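Local coordinates for protein putative esterase (PDB 5VOL) that probably hydrolyses ferulic acid esters of arabinoxylan as a carbohydrate esterase of family 1, and binds calcium, at residues 20-25 and 104-109; 27-32 and 55-60; 46-51 and 83-88. All blocks are in the same frame, centred on the assembly; numbering follows the deposited sequence.

Overall arrangement
All three contacts lie in the alpha/beta-hydrolase fold and reach one mixed beta-sheet. Strand 24-32 carries segments of contacts 1 and 2. Strand 83-87 is its neighbour in the sheet and belongs to contact 3. The centres of contacts 2 and 3 are about 7 Å apart, and their segments alternate along the chain. Contact 1 lies about 18 Å from either, measured between centres. It joins the earliest and latest of the segments described here. Y108 of contact 1 probably hydrogen-bonds N88 of contact 3. Contact 1 fastens the hairpin end to the start of helix 108-123, contact 2 sets the turn before helix 59-62 on strand 24-32, and contact 3 pairs two central parallel strands.

Contact 1: 20-25 and 104-109; sequences KVLNSK and PGWKYE
L22 reaches across from the 20-25 turn onto W106, K107 and Y108, where helix 108-123 begins. The turn belongs to a beta hairpin with a G1 bulge, N23 and S24 both facing S19. It joins strands 11-19 and 24-32 at one edge of the alpha/beta-hydrolase sheet. G105 takes part through its backbone. A water donates to G105 O at 2.6 Å and also to L22 O. W106 comes next. Its first bond heads away from the turn, but CG lies anti to the backbone N (chi1 -167°) and the indole swings back under L22. L22 CD2 makes a CH-pi contact there, 4.0 Å from the centroid of the six-membered ring and 18° off its normal. S24 OG sits at the ring edge, 3.8 Å from W106 CH2. W97 stacks with the same indole. K107 is the centre of an inverse gamma turn and the N-cap residue of the helix. L22 CD2 also lies 3.4 Å from K107 N. The N-H of K107 goes to a second water, which donates to V21 O. V21 crosses the K107 side chain at about a right angle, with V21 CG1 3.8 Å from K107 CB. Y108 opens the helix. Its hydroxyl bonds N88 O, and F111 meets its ring edge-to-face. Toward the turn, Y108 CD1 touches L22 CD1 at 4.0 Å.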
loop_
_atom_site.group_PDB
_atom_site.type_symbol
_atom_site.label_atom_id
_atom_site.label_comp_id
_atom_site.label_asym_id
_atom_site.label_seq_id
_atom_site.Cartn_x
_atom_site.Cartn_y
_atom_site.Cartn_z
ATOM N N LYS C 20 35.913 24.600 10.636
ATOM C CA LYS C 20 37.314 24.718 11.025
ATOM C C LYS C 20 37.965 23.343 11.050
ATOM O O LYS C 20 39.126 23.195 10.673
ATOM C CB LYS C 20 37.450 25.379 12.401
ATOM C CG LYS C 20 37.145 26.866 12.442
ATOM C CD LYS C 20 37.055 27.338 13.890
ATOM C CE LYS C 20 36.620 28.793 14.012
ATOM N NZ LYS C 20 37.729 29.741 13.706
ATOM N N VAL C 21 37.216 22.340 11.508
ATOM C CA VAL C 21 37.699 20.958 11.487
ATOM C C VAL C 21 38.124 20.494 10.083
ATOM O O VAL C 21 39.131 19.794 9.926
ATOM C CB VAL C 21 36.626 19.981 12.015
ATOM C CG1 VAL C 21 37.056 18.549 11.770
ATOM C CG2 VAL C 21 36.368 20.223 13.484
ATOM N N LEU C 22 37.359 20.885 9.065
ATOM C CA LEU C 22 37.591 20.428 7.695
ATOM C C LEU C 22 38.298 21.470 6.840
ATOM O O LEU C 22 38.744 21.165 5.738
ATOM C CB LEU C 22 36.266 20.060 7.006
ATOM C CG LEU C 22 35.434 18.971 7.672
ATOM C CD1 LEU C 22 34.076 18.848 6.938
ATOM C CD2 LEU C 22 36.207 17.667 7.631
ATOM N N ASN C 23 38.363 22.698 7.349
ATOM C CA ASN C 23 38.804 23.850 6.568
ATOM C C ASN C 23 38.030 23.959 5.256
ATOM O O ASN C 23 38.612 24.061 4.168
ATOM C CB ASN C 23 40.308 23.789 6.279
ATOM C CG ASN C 23 40.827 25.097 5.717
ATOM O OD1 ASN C 23 40.321 26.162 6.061
ATOM N ND2 ASN C 23 41.810 25.024 4.825
ATOM N N SER C 24 36.706 23.956 5.363
ATOM C CA SER C 24 35.870 23.876 4.177
ATOM C C SER C 24 34.480 24.444 4.457
ATOM O O SER C 24 33.914 24.209 5.523
ATOM C CB SER C 24 35.788 22.416 3.712
ATOM O OG SER C 24 34.936 22.250 2.585
ATOM N N LYS C 25 33.958 25.221 3.513
ATOM C CA LYS C 25 32.549 25.591 3.523
ATOM C C LYS C 25 31.732 24.319 3.307
ATOM O O LYS C 25 31.965 23.573 2.356
ATOM C CB LYS C 25 32.236 26.622 2.436
ATOM C CG LYS C 25 32.592 28.051 2.800
ATOM C CD LYS C 25 32.443 28.985 1.602
ATOM C CE LYS C 25 31.092 28.792 0.911
ATOM N NZ LYS C 25 30.987 29.619 -0.334
ATOM N N PRO C 104 41.652 10.229 7.324
ATOM C CA PRO C 104 42.900 11.026 7.321
ATOM C C PRO C 104 42.799 12.246 6.405
ATOM O O PRO C 104 42.634 12.084 5.196
ATOM C CB PRO C 104 43.947 10.032 6.806
ATOM C CG PRO C 104 43.183 8.976 6.116
ATOM C CD PRO C 104 41.882 8.849 6.875
ATOM N N GLY C 105 42.861 13.443 6.976
ATOM C CA GLY C 105 42.713 14.664 6.200
ATOM C C GLY C 105 41.293 15.215 6.053
ATOM O O GLY C 105 41.085 16.251 5.415
ATOM N N TRP C 106 40.318 14.538 6.656
ATOM C CA TRP C 106 38.911 14.883 6.470
ATOM C C TRP C 106 38.089 14.251 7.599
ATOM O O TRP C 106 37.554 13.153 7.462
ATOM C CB TRP C 106 38.434 14.405 5.095
ATOM C CG TRP C 106 37.099 14.956 4.649
ATOM C CD1 TRP C 106 35.899 14.294 4.621
ATOM C CD2 TRP C 106 36.840 16.276 4.167
ATOM N NE1 TRP C 106 34.911 15.127 4.141
ATOM C CE2 TRP C 106 35.462 16.350 3.863
ATOM C CE3 TRP C 106 37.638 17.407 3.966
ATOM C CZ2 TRP C 106 34.873 17.505 3.362
ATOM C CZ3 TRP C 106 37.057 18.550 3.469
ATOM C CH2 TRP C 106 35.687 18.596 3.175
ATOM N N LYS C 107 38.021 14.949 8.724
ATOM C CA LYS C 107 37.416 14.409 9.919
ATOM C C LYS C 107 35.933 14.795 9.919
ATOM O O LYS C 107 35.506 15.670 10.672
ATOM C CB LYS C 107 38.144 14.930 11.165
ATOM C CG LYS C 107 39.663 14.703 11.115
ATOM C CD LYS C 107 40.296 14.667 12.501
ATOM C CE LYS C 107 39.959 15.894 13.281
ATOM N NZ LYS C 107 40.109 15.693 14.758
ATOM N N TYR C 108 35.164 14.160 9.039
ATOM C CA TYR C 108 33.788 14.593 8.809
ATOM C C TYR C 108 32.920 14.353 10.033
ATOM O O TYR C 108 32.063 15.170 10.366
ATOM C CB TYR C 108 33.190 13.890 7.579
ATOM C CG TYR C 108 31.915 14.550 7.098
ATOM C CD1 TYR C 108 31.952 15.593 6.185
ATOM C CD2 TYR C 108 30.674 14.151 7.590
ATOM C CE1 TYR C 108 30.789 16.203 5.750
ATOM C CE2 TYR C 108 29.507 14.760 7.167
ATOM C CZ TYR C 108 29.568 15.781 6.247
ATOM O OH TYR C 108 28.409 16.390 5.822
ATOM N N GLU C 109 33.142 13.247 10.725
ATOM C CA GLU C 109 32.316 12.943 11.885
ATOM C C GLU C 109 32.547 13.984 12.983
ATOM O O GLU C 109 31.607 14.431 13.664
ATOM C CB GLU C 109 32.611 11.533 12.398
ATOM C CG GLU C 109 31.640 11.030 13.477
ATOM C CD GLU C 109 31.738 9.531 13.692
ATOM O OE1 GLU C 109 32.014 8.818 12.709
ATOM O OE2 GLU C 109 31.548 9.058 14.840
HETATM O O HOH W 1 39.721 17.292 8.782
HETATM O O HOH W 2 40.545 18.761 5.792
#

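Contact 2: 27-32 and 55-60; sequences AYTVFL and ETNPVW. With IPA (isopropyl alcohol), chain T.
One short side-chain hydrogen bond carries this small contact: N57 ND2 donates to T29 OG1 at 2.8 Å. The N-H...O angle is 154°, and the hydroxyl lies 16° out of the amide plane. N57 stands in a type I beta turn from T56 to V59, closed by a weak bond from V59 N to T56 O. Its CG is wedged between the backbone N and the carbonyl carbon (chi1 49°), which holds the amide up against the strand. The two side chains cross at about a right angle. T29 OG1 has a second partner in T14 OG1, so this buried hydroxyl links the turn to strand 11-19. The other end of the amide meets apolar surface, with N57 OD1 3.6 Å from A27 CB. P58 comes in with its CA, 3.6 Å from T29 OG1. An alanine in place of N57 would probably cost the T29 hydroxyl its tie to the turn and leave a gap beside A27. At the far end of the turn segment, E55 OE2 takes a weak bond from O2 of isopropanol, probably from the crystallisation liquor, and a bond from W254 NE1. Strand 24-32 runs antiparallel between strands 11-19 and 83-87, bonded to N88 through A27 and to T86 through T29. The turn leads into helix 59-62, where W60 bonds L50 O and packs on helix 254-271.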
loop_
_atom_site.group_PDB
_atom_site.type_symbol
_atom_site.label_atom_id
_atom_site.label_comp_id
_atom_site.label_asym_id
_atom_site.label_seq_id
_atom_site.Cartn_x
_atom_site.Cartn_y
_atom_site.Cartn_z
ATOM N N ALA C 27 28.023 23.051 2.597
ATOM C CA ALA C 27 26.645 23.371 2.276
ATOM C C ALA C 27 25.704 22.378 2.965
ATOM O O ALA C 27 26.076 21.243 3.269
ATOM C CB ALA C 27 26.420 23.359 0.770
ATOM N N TYR C 28 24.481 22.817 3.202
ATOM C CA TYR C 28 23.454 21.934 3.737
ATOM C C TYR C 28 22.100 22.410 3.247
ATOM O O TYR C 28 21.946 23.563 2.846
ATOM C CB TYR C 28 23.499 21.907 5.265
ATOM C CG TYR C 28 23.134 23.233 5.902
ATOM C CD1 TYR C 28 24.111 24.174 6.202
ATOM C CD2 TYR C 28 21.814 23.538 6.222
ATOM C CE1 TYR C 28 23.787 25.387 6.782
ATOM C CE2 TYR C 28 21.484 24.743 6.806
ATOM C CZ TYR C 28 22.474 25.663 7.086
ATOM O OH TYR C 28 22.140 26.865 7.668
ATOM N N THR C 29 21.123 21.509 3.275
ATOM C CA THR C 29 19.769 21.822 2.846
ATOM C C THR C 29 18.831 21.397 3.964
ATOM O O THR C 29 18.912 20.275 4.455
ATOM C CB THR C 29 19.402 21.098 1.528
ATOM O OG1 THR C 29 20.341 21.451 0.507
ATOM C CG2 THR C 29 17.993 21.464 1.065
ATOM N N VAL C 30 17.957 22.292 4.387
ATOM C CA VAL C 30 17.117 21.987 5.536
ATOM C C VAL C 30 15.653 22.203 5.178
ATOM O O VAL C 30 15.318 23.142 4.447
ATOM C CB VAL C 30 17.504 22.859 6.760
ATOM C CG1 VAL C 30 17.459 24.335 6.405
ATOM C CG2 VAL C 30 16.590 22.571 7.942
ATOM N N PHE C 31 14.796 21.306 5.659
ATOM C CA PHE C 31 13.351 21.497 5.571
ATOM C C PHE C 31 12.835 22.203 6.826
ATOM O O PHE C 31 13.101 21.754 7.927
ATOM C CB PHE C 31 12.630 20.148 5.405
ATOM C CG PHE C 31 11.141 20.216 5.653
ATOM C CD1 PHE C 31 10.261 20.505 4.614
ATOM C CD2 PHE C 31 10.622 20.000 6.925
ATOM C CE1 PHE C 31 8.882 20.571 4.842
ATOM C CE2 PHE C 31 9.241 20.063 7.167
ATOM C CZ PHE C 31 8.375 20.353 6.123
ATOM N N LEU C 32 12.088 23.288 6.651
ATOM C CA LEU C 32 11.502 24.000 7.777
ATOM C C LEU C 32 9.971 23.889 7.754
ATOM O O LEU C 32 9.343 24.252 6.772
ATOM C CB LEU C 32 11.916 25.469 7.757
ATOM C CG LEU C 32 13.425 25.763 7.703
ATOM C CD1 LEU C 32 13.614 27.250 7.516
ATOM C CD2 LEU C 32 14.101 25.286 8.955
ATOM N N GLU C 55 26.562 12.101 -4.619
ATOM C CA GLU C 55 25.512 13.105 -4.451
ATOM C C GLU C 55 25.947 14.264 -3.553
ATOM O O GLU C 55 26.955 14.178 -2.867
ATOM C CB GLU C 55 24.240 12.442 -3.873
ATOM C CG GLU C 55 23.638 11.406 -4.821
ATOM C CD GLU C 55 22.420 10.674 -4.254
ATOM O OE1 GLU C 55 22.203 10.681 -3.017
ATOM O OE2 GLU C 55 21.684 10.078 -5.060
ATOM N N THR C 56 25.179 15.347 -3.569
ATOM C CA THR C 56 25.380 16.437 -2.633
ATOM C C THR C 56 24.067 16.757 -1.899
ATOM O O THR C 56 23.036 16.113 -2.136
ATOM C CB THR C 56 25.935 17.692 -3.353
ATOM O OG1 THR C 56 25.045 18.096 -4.392
ATOM C CG2 THR C 56 27.296 17.379 -3.987
ATOM N N ASN C 57 24.110 17.764 -1.029
ATOM C CA ASN C 57 23.029 18.035 -0.071
ATOM C C ASN C 57 21.621 18.268 -0.634
ATOM O O ASN C 57 20.652 17.956 0.046
ATOM C CB ASN C 57 23.412 19.243 0.807
ATOM C CG ASN C 57 23.903 20.423 -0.009
ATOM O OD1 ASN C 57 24.996 20.381 -0.586
ATOM N ND2 ASN C 57 23.098 21.483 -0.075
ATOM N N PRO C 58 21.486 18.822 -1.858
ATOM C CA PRO C 58 20.134 19.184 -2.307
ATOM C C PRO C 58 19.279 18.029 -2.837
ATOM O O PRO C 58 18.120 18.269 -3.169
ATOM C CB PRO C 58 20.385 20.175 -3.454
ATOM C CG PRO C 58 21.881 20.497 -3.404
ATOM C CD PRO C 58 22.513 19.280 -2.808
ATOM N N VAL C 59 19.827 16.822 -2.929
ATOM C CA VAL C 59 19.141 15.757 -3.651
ATOM C C VAL C 59 17.846 15.295 -2.942
ATOM O O VAL C 59 16.859 14.993 -3.608
ATOM C CB VAL C 59 20.073 14.545 -3.879
ATOM C CG1 VAL C 59 20.404 13.847 -2.578
ATOM C CG2 VAL C 59 19.448 13.578 -4.872
ATOM N N TRP C 60 17.840 15.258 -1.612
ATOM C CA TRP C 60 16.653 14.819 -0.874
ATOM C C TRP C 60 15.477 15.774 -1.104
ATOM O O TRP C 60 14.331 15.338 -1.206
ATOM C CB TRP C 60 16.964 14.670 0.624
ATOM C CG TRP C 60 17.379 13.265 0.988
ATOM C CD1 TRP C 60 18.609 12.852 1.401
ATOM C CD2 TRP C 60 16.559 12.083 0.921
ATOM N NE1 TRP C 60 18.605 11.490 1.616
ATOM C CE2 TRP C 60 17.357 10.997 1.321
ATOM C CE3 TRP C 60 15.225 11.846 0.554
ATOM C CZ2 TRP C 60 16.865 9.690 1.381
ATOM C CZ3 TRP C 60 14.733 10.547 0.616
ATOM C CH2 TRP C 60 15.552 9.486 1.024
HETATM C C1 IPA T . 25.034 6.462 -5.972
HETATM C C2 IPA T . 23.662 7.103 -6.180
HETATM C C3 IPA T . 22.824 6.375 -7.236
HETATM O O2 IPA T . 22.993 7.127 -4.927
#

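Contact 3: 46-51 and 83-88; sequences VLYLLH and IIVTPN
V46 packs on I83 at the apolar centre of this parallel strand pair, on the face that also carries Y48. V46 CG2 lies 3.9 Å from I83 CB, with V85 CG1 more loosely beside it. V46 CG2 also sits over the rim of one face of the Y48 ring. Y48 and V85 run side by side, though their modelled approach is doubtfully short. On the opposite face, L49 and I84 point the same way, with L49 CB 3.9 Å from I84 CG2. Further along, L50 CD2 rests on P87 CD at 3.8 Å. The backbones bond in regular parallel fashion, from L47 N to I83 O, from V85 N to L47 O and from L49 N to V85 O. The strand axes are 21° apart. The next donor would be P87 N, which has no hydrogen. T86 OG1 takes its place and donates to L49 O at 2.6 Å, in the carbonyl plane. The T86 hydroxyl lies anti to its own carbonyl carbon (chi1 -58°), which turns it to the neighbouring strand. Beyond it the strands part, and a water bridges H51 N and P87 O. The H51 ring leans across this end. Its CD2 is 3.5 Å from P87 O, T86 CG2 lies at its edge, and NE2 bonds A89 N. N88 OD1 bonds G90 N. This is a beta-alpha-beta crossover of the hydrolase sheet, with helices 59-62 and 66-76 between its strands. Strand 133-138 flanks 46-50, and strand 24-32 flanks 83-87. L50 touches the probable nucleophile elbow. Helix 108-123 packs on Y48, V85 and P87, while W60 of helix 59-62 touches L49 and T86.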
loop_
_atom_site.group_PDB
_atom_site.type_symbol
_atom_site.label_atom_id
_atom_site.label_comp_id
_atom_site.label_asym_id
_atom_site.label_seq_id
_atom_site.Cartn_x
_atom_site.Cartn_y
_atom_site.Cartn_z
ATOM N N VAL C 46 14.229 16.559 15.222
ATOM C CA VAL C 46 15.033 16.666 14.018
ATOM C C VAL C 46 15.352 15.294 13.452
ATOM O O VAL C 46 15.593 14.327 14.188
ATOM C CB VAL C 46 16.357 17.449 14.264
ATOM C CG1 VAL C 46 17.257 16.694 15.223
ATOM C CG2 VAL C 46 17.077 17.692 12.937
ATOM N N LEU C 47 15.309 15.222 12.126
ATOM C CA LEU C 47 15.779 14.068 11.387
ATOM C C LEU C 47 16.981 14.481 10.525
ATOM O O LEU C 47 16.865 15.364 9.669
ATOM C CB LEU C 47 14.669 13.488 10.489
ATOM C CG LEU C 47 15.116 12.388 9.518
ATOM C CD1 LEU C 47 15.549 11.148 10.284
ATOM C CD2 LEU C 47 13.985 12.036 8.529
ATOM N N TYR C 48 18.126 13.842 10.751
ATOM C CA TYR C 48 19.262 14.001 9.846
ATOM C C TYR C 48 19.082 13.014 8.699
ATOM O O TYR C 48 18.992 11.813 8.903
ATOM C CB TYR C 48 20.592 13.803 10.597
ATOM C CG TYR C 48 20.785 14.914 11.603
ATOM C CD1 TYR C 48 21.341 16.132 11.215
ATOM C CD2 TYR C 48 20.349 14.776 12.919
ATOM C CE1 TYR C 48 21.479 17.176 12.118
ATOM C CE2 TYR C 48 20.480 15.811 13.824
ATOM C CZ TYR C 48 21.054 17.005 13.421
ATOM O OH TYR C 48 21.179 18.044 14.315
ATOM N N LEU C 49 18.984 13.534 7.489
ATOM C CA LEU C 49 18.698 12.688 6.337
ATOM C C LEU C 49 19.854 12.761 5.323
ATOM O O LEU C 49 20.011 13.753 4.620
ATOM C CB LEU C 49 17.381 13.119 5.695
ATOM C CG LEU C 49 16.832 12.329 4.500
ATOM C CD1 LEU C 49 16.564 10.884 4.898
ATOM C CD2 LEU C 49 15.543 12.981 4.034
ATOM N N LEU C 50 20.617 11.683 5.232
ATOM C CA LEU C 50 21.911 11.693 4.539
ATOM C C LEU C 50 21.848 11.188 3.094
ATOM O O LEU C 50 21.118 10.227 2.787
ATOM C CB LEU C 50 22.919 10.848 5.335
ATOM C CG LEU C 50 23.039 11.131 6.837
ATOM C CD1 LEU C 50 24.128 10.255 7.472
ATOM C CD2 LEU C 50 23.309 12.619 7.137
ATOM N N HIS C 51 22.624 11.827 2.211
ATOM C CA HIS C 51 22.652 11.437 0.797
ATOM C C HIS C 51 23.664 10.332 0.521
ATOM O O HIS C 51 24.425 9.939 1.406
ATOM C CB HIS C 51 22.954 12.639 -0.105
ATOM C CG HIS C 51 24.317 13.224 0.094
ATOM N ND1 HIS C 51 25.473 12.573 -0.289
ATOM C CD2 HIS C 51 24.714 14.405 0.630
ATOM C CE1 HIS C 51 26.519 13.323 0.011
ATOM N NE2 HIS C 51 26.087 14.445 0.560
ATOM N N ILE C 83 12.312 19.288 11.970
ATOM C CA ILE C 83 13.413 19.803 11.157
ATOM C C ILE C 83 14.044 18.618 10.427
ATOM O O ILE C 83 14.314 17.576 11.038
ATOM C CB ILE C 83 14.488 20.532 12.026
ATOM C CG1 ILE C 83 13.840 21.617 12.898
ATOM C CG2 ILE C 83 15.598 21.106 11.156
ATOM C CD1 ILE C 83 13.166 22.731 12.119
ATOM N N ILE C 84 14.252 18.755 9.122
ATOM C CA ILE C 84 14.947 17.723 8.377
ATOM C C ILE C 84 16.174 18.363 7.711
ATOM O O ILE C 84 16.068 19.413 7.074
ATOM C CB ILE C 84 14.048 17.055 7.315
ATOM C CG1 ILE C 84 12.760 16.530 7.954
ATOM C CG2 ILE C 84 14.761 15.858 6.674
ATOM C CD1 ILE C 84 11.768 16.040 6.921
ATOM N N VAL C 85 17.335 17.743 7.856
ATOM C CA VAL C 85 18.540 18.387 7.318
ATOM C C VAL C 85 19.494 17.395 6.668
ATOM O O VAL C 85 19.709 16.287 7.166
ATOM C CB VAL C 85 19.281 19.169 8.421
ATOM C CG1 VAL C 85 19.721 18.227 9.492
ATOM C CG2 VAL C 85 20.491 19.943 7.850
ATOM N N THR C 86 20.055 17.822 5.539
ATOM C CA THR C 86 21.000 17.030 4.771
ATOM C C THR C 86 22.281 17.855 4.595
ATOM O O THR C 86 22.252 18.888 3.924
ATOM C CB THR C 86 20.432 16.660 3.390
ATOM O OG1 THR C 86 19.194 15.939 3.546
ATOM C CG2 THR C 86 21.449 15.812 2.589
ATOM N N PRO C 87 23.384 17.435 5.233
ATOM C CA PRO C 87 24.655 18.148 5.027
ATOM C C PRO C 87 25.350 17.671 3.748
ATOM O O PRO C 87 25.092 16.541 3.323
ATOM C CB PRO C 87 25.466 17.779 6.265
ATOM C CG PRO C 87 24.991 16.370 6.622
ATOM C CD PRO C 87 23.524 16.299 6.164
ATOM N N ASN C 88 26.220 18.484 3.143
ATOM C CA ASN C 88 26.981 17.983 2.000
ATOM C C ASN C 88 28.099 17.080 2.484
ATOM O O ASN C 88 28.967 17.508 3.251
ATOM C CB ASN C 88 27.567 19.117 1.151
ATOM C CG ASN C 88 28.215 18.604 -0.144
ATOM O OD1 ASN C 88 27.843 17.551 -0.657
ATOM N ND2 ASN C 88 29.186 19.350 -0.668
HETATM O O HOH W 3 24.221 13.831 3.711
#